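Local coordinates for DNA damage response protein Rtt109, putative (PDB 5ZB9), which probably transfers acetyl groups from acetyl-CoA to lysines of histones, histone H3 among them, in the response to DNA damage, at residues F39-F51 and V329-S341. Sequence-based numbering, arbitrary orientation.
Sequences FAAPPGEEPESTF and VNSVQMTSSRVAS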
loop_
_atom_site.group_PDB
_atom_site.type_symbol
_atom_site.label_atom_id
_atom_site.label_comp_id
_atom_site.label_asym_id
_atom_site.label_seq_id
_atom_site.Cartn_x
_atom_site.Cartn_y
_atom_site.Cartn_z
ATOM N N PHE A 39 5.754 -8.109 -11.652
ATOM C CA PHE A 39 7.022 -8.812 -11.812
ATOM C C PHE A 39 7.411 -8.947 -13.280
ATOM O O PHE A 39 6.581 -9.295 -14.118
ATOM C CB PHE A 39 6.949 -10.197 -11.173
ATOM C CG PHE A 39 6.674 -10.166 -9.706
ATOM C CD1 PHE A 39 7.716 -10.168 -8.795
ATOM C CD2 PHE A 39 5.369 -10.126 -9.233
ATOM C CE1 PHE A 39 7.464 -10.135 -7.436
ATOM C CE2 PHE A 39 5.107 -10.095 -7.878
ATOM C CZ PHE A 39 6.153 -10.101 -6.978
ATOM N N ALA A 40 8.670 -8.664 -13.584
ATOM C CA ALA A 40 9.201 -8.903 -14.922
ATOM C C ALA A 40 9.219 -10.404 -15.227
ATOM O O ALA A 40 9.501 -11.227 -14.345
ATOM C CB ALA A 40 10.599 -8.313 -15.059
ATOM N N ALA A 41 8.905 -10.752 -16.474
ATOM C CA ALA A 41 8.909 -12.146 -16.913
ATOM C C ALA A 41 10.326 -12.672 -17.045
ATOM O O ALA A 41 11.224 -11.945 -17.469
ATOM C CB ALA A 41 8.175 -12.295 -18.240
ATOM N N PRO A 42 10.534 -13.940 -16.676
ATOM C CA PRO A 42 11.824 -14.600 -16.894
ATOM C C PRO A 42 12.039 -14.817 -18.387
ATOM O O PRO A 42 11.068 -14.740 -19.144
ATOM C CB PRO A 42 11.678 -15.938 -16.154
ATOM C CG PRO A 42 10.384 -15.854 -15.404
ATOM C CD PRO A 42 9.536 -14.858 -16.111
ATOM N N PRO A 43 13.284 -15.080 -18.813
ATOM C CA PRO A 43 13.520 -15.328 -20.242
ATOM C C PRO A 43 12.669 -16.481 -20.776
ATOM O O PRO A 43 12.582 -17.530 -20.136
ATOM C CB PRO A 43 15.011 -15.676 -20.301
ATOM C CG PRO A 43 15.399 -16.020 -18.891
ATOM C CD PRO A 43 14.515 -15.201 -18.014
ATOM N N GLY A 44 12.021 -16.267 -21.917
ATOM C CA GLY A 44 11.249 -17.315 -22.556
ATOM C C GLY A 44 9.787 -17.396 -22.156
ATOM O O GLY A 44 9.054 -18.261 -22.639
ATOM N N GLU A 45 9.354 -16.505 -21.271
ATOM C CA GLU A 45 7.968 -16.509 -20.827
ATOM C C GLU A 45 7.330 -15.145 -21.024
ATOM O O GLU A 45 8.020 -14.136 -21.171
ATOM C CB GLU A 45 7.876 -16.933 -19.363
ATOM C CG GLU A 45 8.753 -18.126 -19.020
ATOM C CD GLU A 45 8.286 -18.864 -17.787
ATOM O OE1 GLU A 45 7.083 -18.774 -17.465
ATOM O OE2 GLU A 45 9.116 -19.538 -17.141
ATOM N N GLU A 46 6.005 -15.119 -21.049
ATOM C CA GLU A 46 5.278 -13.863 -21.114
ATOM C C GLU A 46 4.971 -13.379 -19.698
ATOM O O GLU A 46 4.949 -14.178 -18.758
ATOM C CB GLU A 46 3.990 -14.027 -21.930
ATOM C CG GLU A 46 4.220 -14.205 -23.430
ATOM C CD GLU A 46 4.940 -13.019 -24.061
ATOM O OE1 GLU A 46 4.569 -11.862 -23.761
ATOM O OE2 GLU A 46 5.881 -13.245 -24.857
ATOM N N PRO A 47 4.759 -12.064 -19.535
ATOM C CA PRO A 47 4.368 -11.500 -18.238
ATOM C C PRO A 47 3.002 -12.010 -17.792
ATOM O O PRO A 47 2.176 -12.352 -18.638
ATOM C CB PRO A 47 4.313 -9.993 -18.507
ATOM C CG PRO A 47 5.106 -9.787 -19.739
ATOM C CD PRO A 47 4.942 -11.019 -20.554
ATOM N N GLU A 48 2.762 -12.054 -16.487
ATOM C CA GLU A 48 1.459 -12.465 -15.992
ATOM C C GLU A 48 0.421 -11.420 -16.347
ATOM O O GLU A 48 0.683 -10.221 -16.267
ATOM C CB GLU A 48 1.489 -12.703 -14.479
ATOM C CG GLU A 48 2.459 -13.791 -14.073
ATOM C CD GLU A 48 2.175 -14.367 -12.704
ATOM O OE1 GLU A 48 1.097 -14.071 -12.144
ATOM O OE2 GLU A 48 3.032 -15.121 -12.188
ATOM N N SER A 49 -0.746 -11.884 -16.772
ATOM C CA SER A 49 -1.869 -11.003 -17.033
ATOM C C SER A 49 -2.281 -10.306 -15.738
ATOM O O SER A 49 -2.597 -10.963 -14.744
ATOM C CB SER A 49 -3.043 -11.787 -17.617
ATOM O OG SER A 49 -4.146 -10.924 -17.838
ATOM N N THR A 50 -2.276 -8.979 -15.753
ATOM C CA THR A 50 -2.468 -8.207 -14.530
ATOM C C THR A 50 -3.463 -7.067 -14.728
ATOM O O THR A 50 -3.425 -6.353 -15.735
ATOM C CB THR A 50 -1.114 -7.632 -14.024
ATOM O OG1 THR A 50 -0.150 -8.689 -13.908
ATOM C CG2 THR A 50 -1.275 -6.963 -12.672
ATOM N N PHE A 51 -4.361 -6.897 -13.765
ATOM C CA PHE A 51 -5.287 -5.772 -13.800
ATOM C C PHE A 51 -5.046 -4.871 -12.602
ATOM O O PHE A 51 -4.602 -5.334 -11.552
ATOM C CB PHE A 51 -6.735 -6.267 -13.826
ATOM C CG PHE A 51 -7.080 -7.038 -15.068
ATOM C CD1 PHE A 51 -6.799 -8.395 -15.160
ATOM C CD2 PHE A 51 -7.668 -6.399 -16.155
ATOM C CE1 PHE A 51 -7.105 -9.105 -16.311
ATOM C CE2 PHE A 51 -7.977 -7.104 -17.308
ATOM C CZ PHE A 51 -7.696 -8.460 -17.385
ATOM N N VAL A 329 -1.406 -22.204 3.436
ATOM C CA VAL A 329 -0.450 -21.911 4.499
ATOM C C VAL A 329 0.750 -21.209 3.880
ATOM O O VAL A 329 0.887 -21.181 2.654
ATOM C CB VAL A 329 0.008 -23.182 5.240
ATOM C CG1 VAL A 329 -1.154 -23.803 5.994
ATOM C CG2 VAL A 329 0.614 -24.176 4.262
ATOM N N ASN A 330 1.621 -20.647 4.716
ATOM C CA ASN A 330 2.764 -19.891 4.205
ATOM C C ASN A 330 3.886 -20.777 3.640
ATOM O O ASN A 330 4.897 -20.266 3.161
ATOM C CB ASN A 330 3.325 -18.967 5.295
ATOM C CG ASN A 330 3.992 -19.725 6.423
ATOM O OD1 ASN A 330 3.638 -20.865 6.724
ATOM N ND2 ASN A 330 4.960 -19.085 7.064
ATOM N N SER A 331 3.697 -22.095 3.681
ATOM C CA SER A 331 4.674 -23.032 3.124
ATOM C C SER A 331 4.352 -23.376 1.663
ATOM O O SER A 331 5.216 -23.858 0.923
ATOM C CB SER A 331 4.738 -24.313 3.967
ATOM O OG SER A 331 3.638 -25.170 3.699
ATOM N N VAL A 332 3.107 -23.135 1.261
ATOM C CA VAL A 332 2.693 -23.328 -0.124
ATOM C C VAL A 332 3.300 -22.244 -1.008
ATOM O O VAL A 332 2.930 -21.075 -0.909
ATOM C CB VAL A 332 1.154 -23.306 -0.275
ATOM C CG1 VAL A 332 0.760 -23.484 -1.735
ATOM C CG2 VAL A 332 0.516 -24.383 0.589
ATOM N N GLN A 333 4.234 -22.636 -1.871
ATOM C CA GLN A 333 4.910 -21.688 -2.754
ATOM C C GLN A 333 3.934 -21.078 -3.760
ATOM O O GLN A 333 2.976 -21.729 -4.183
ATOM C CB GLN A 333 6.078 -22.368 -3.484
ATOM C CG GLN A 333 6.873 -21.432 -4.393
ATOM C CD GLN A 333 8.276 -21.936 -4.690
ATOM O OE1 GLN A 333 9.246 -21.520 -4.048
ATOM N NE2 GLN A 333 8.392 -22.827 -5.673
ATOM N N MET A 334 4.174 -19.816 -4.113
ATOM C CA MET A 334 3.419 -19.123 -5.155
ATOM C C MET A 334 3.448 -19.921 -6.462
ATOM O O MET A 334 4.440 -20.587 -6.764
ATOM C CB MET A 334 3.989 -17.711 -5.362
ATOM C CG MET A 334 3.376 -16.904 -6.513
ATOM S SD MET A 334 1.582 -16.673 -6.429
ATOM C CE MET A 334 1.391 -15.615 -4.997
ATOM N N THR A 335 2.354 -19.876 -7.222
ATOM C CA THR A 335 2.302 -20.567 -8.508
ATOM C C THR A 335 2.235 -19.566 -9.670
ATOM O O THR A 335 1.752 -18.443 -9.517
ATOM C CB THR A 335 1.104 -21.554 -8.581
ATOM O OG1 THR A 335 -0.133 -20.838 -8.481
ATOM C CG2 THR A 335 1.181 -22.580 -7.455
ATOM N N SER A 336 2.738 -19.988 -10.828
ATOM C CA SER A 336 2.845 -19.133 -12.010
ATOM C C SER A 336 1.580 -19.151 -12.886
ATOM O O SER A 336 0.968 -20.203 -13.090
ATOM C CB SER A 336 4.063 -19.563 -12.840
ATOM O OG SER A 336 4.171 -18.829 -14.046
ATOM N N SER A 337 1.196 -17.981 -13.397
ATOM C CA SER A 337 0.092 -17.878 -14.353
ATOM C C SER A 337 0.613 -17.486 -15.741
ATOM O O SER A 337 -0.168 -17.168 -16.639
ATOM C CB SER A 337 -0.964 -16.868 -13.874
ATOM O OG SER A 337 -0.475 -15.532 -13.880
ATOM N N ARG A 338 1.935 -17.518 -15.902
ATOM C CA ARG A 338 2.582 -17.154 -17.163
ATOM C C ARG A 338 2.335 -18.181 -18.264
ATOM O O ARG A 338 2.142 -19.371 -17.990
ATOM C CB ARG A 338 4.096 -16.988 -16.969
ATOM C CG ARG A 338 4.504 -15.917 -15.973
ATOM C CD ARG A 338 6.015 -15.742 -15.918
ATOM N NE ARG A 338 6.715 -16.959 -15.494
ATOM C CZ ARG A 338 6.941 -17.305 -14.227
ATOM N NH1 ARG A 338 6.514 -16.537 -13.229
ATOM N NH2 ARG A 338 7.595 -18.429 -13.957
ATOM N N VAL A 339 2.355 -17.714 -19.510
ATOM C CA VAL A 339 2.296 -18.596 -20.673
ATOM C C VAL A 339 3.636 -18.544 -21.414
ATOM O O VAL A 339 4.312 -17.508 -21.418
ATOM C CB VAL A 339 1.146 -18.208 -21.629
ATOM C CG1 VAL A 339 0.858 -19.340 -22.606
ATOM C CG2 VAL A 339 -0.108 -17.859 -20.837
ATOM N N ALA A 340 4.026 -19.662 -22.028
ATOM C CA ALA A 340 5.309 -19.746 -22.726
ATOM C C ALA A 340 5.234 -19.141 -24.130
ATOM O O ALA A 340 4.270 -19.364 -24.866
ATOM C CB ALA A 340 5.779 -21.191 -22.797
ATOM N N SER A 341 6.260 -18.375 -24.489
ATOM C CA SER A 341 6.315 -17.709 -25.788
ATOM C C SER A 341 7.232 -18.448 -26.766
ATOM O O SER A 341 6.871 -18.678 -27.923
ATOM C CB SER A 341 6.779 -16.258 -25.615
ATOM O OG SER A 341 7.886 -16.173 -24.729
HETATM O O HOH W 1 -2.623 -13.642 -14.226
HETATM O O HOH W 2 -1.022 -14.691 -17.505
#
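R338 reaches past E46 and E48 to E45 and P42 in the loop of residues 42-48. Its CB and CG rest on the carbonyl oxygen of E46, with CG 3.3 Å from E46 O and 3.5 Å from E48 CG. CD still touches E46 O before the chain bends at chi3 (-61°), bringing NE to E45 OE1 at 2.7 Å. This salt bridge is nearly straight (162° at the hydrogen) and lies close to the guanidinium plane, yet it meets OE1 from above the carboxylate. P42 CG lies over one guanidinium face, offset toward its rim, and S336 OG over the centre of the opposite one. At the tip, NH1 has only a long salt bridge to E48 OE2 but a further one to D246, so the cation is shared among three acids. The arrangement ties the connection between strands 22-35 and 50-61 to the loop after strand 317-324, at the surface of the acetyltransferase domain and away from its CoA site. A single beta bridge pairs E45 with A340, and E46 N donates to V339 O (3.0 Å). S337 OG donates to E48 OE1 at 2.8 Å from above the carboxylate plane, while two waters join S337 to the backbone of S49.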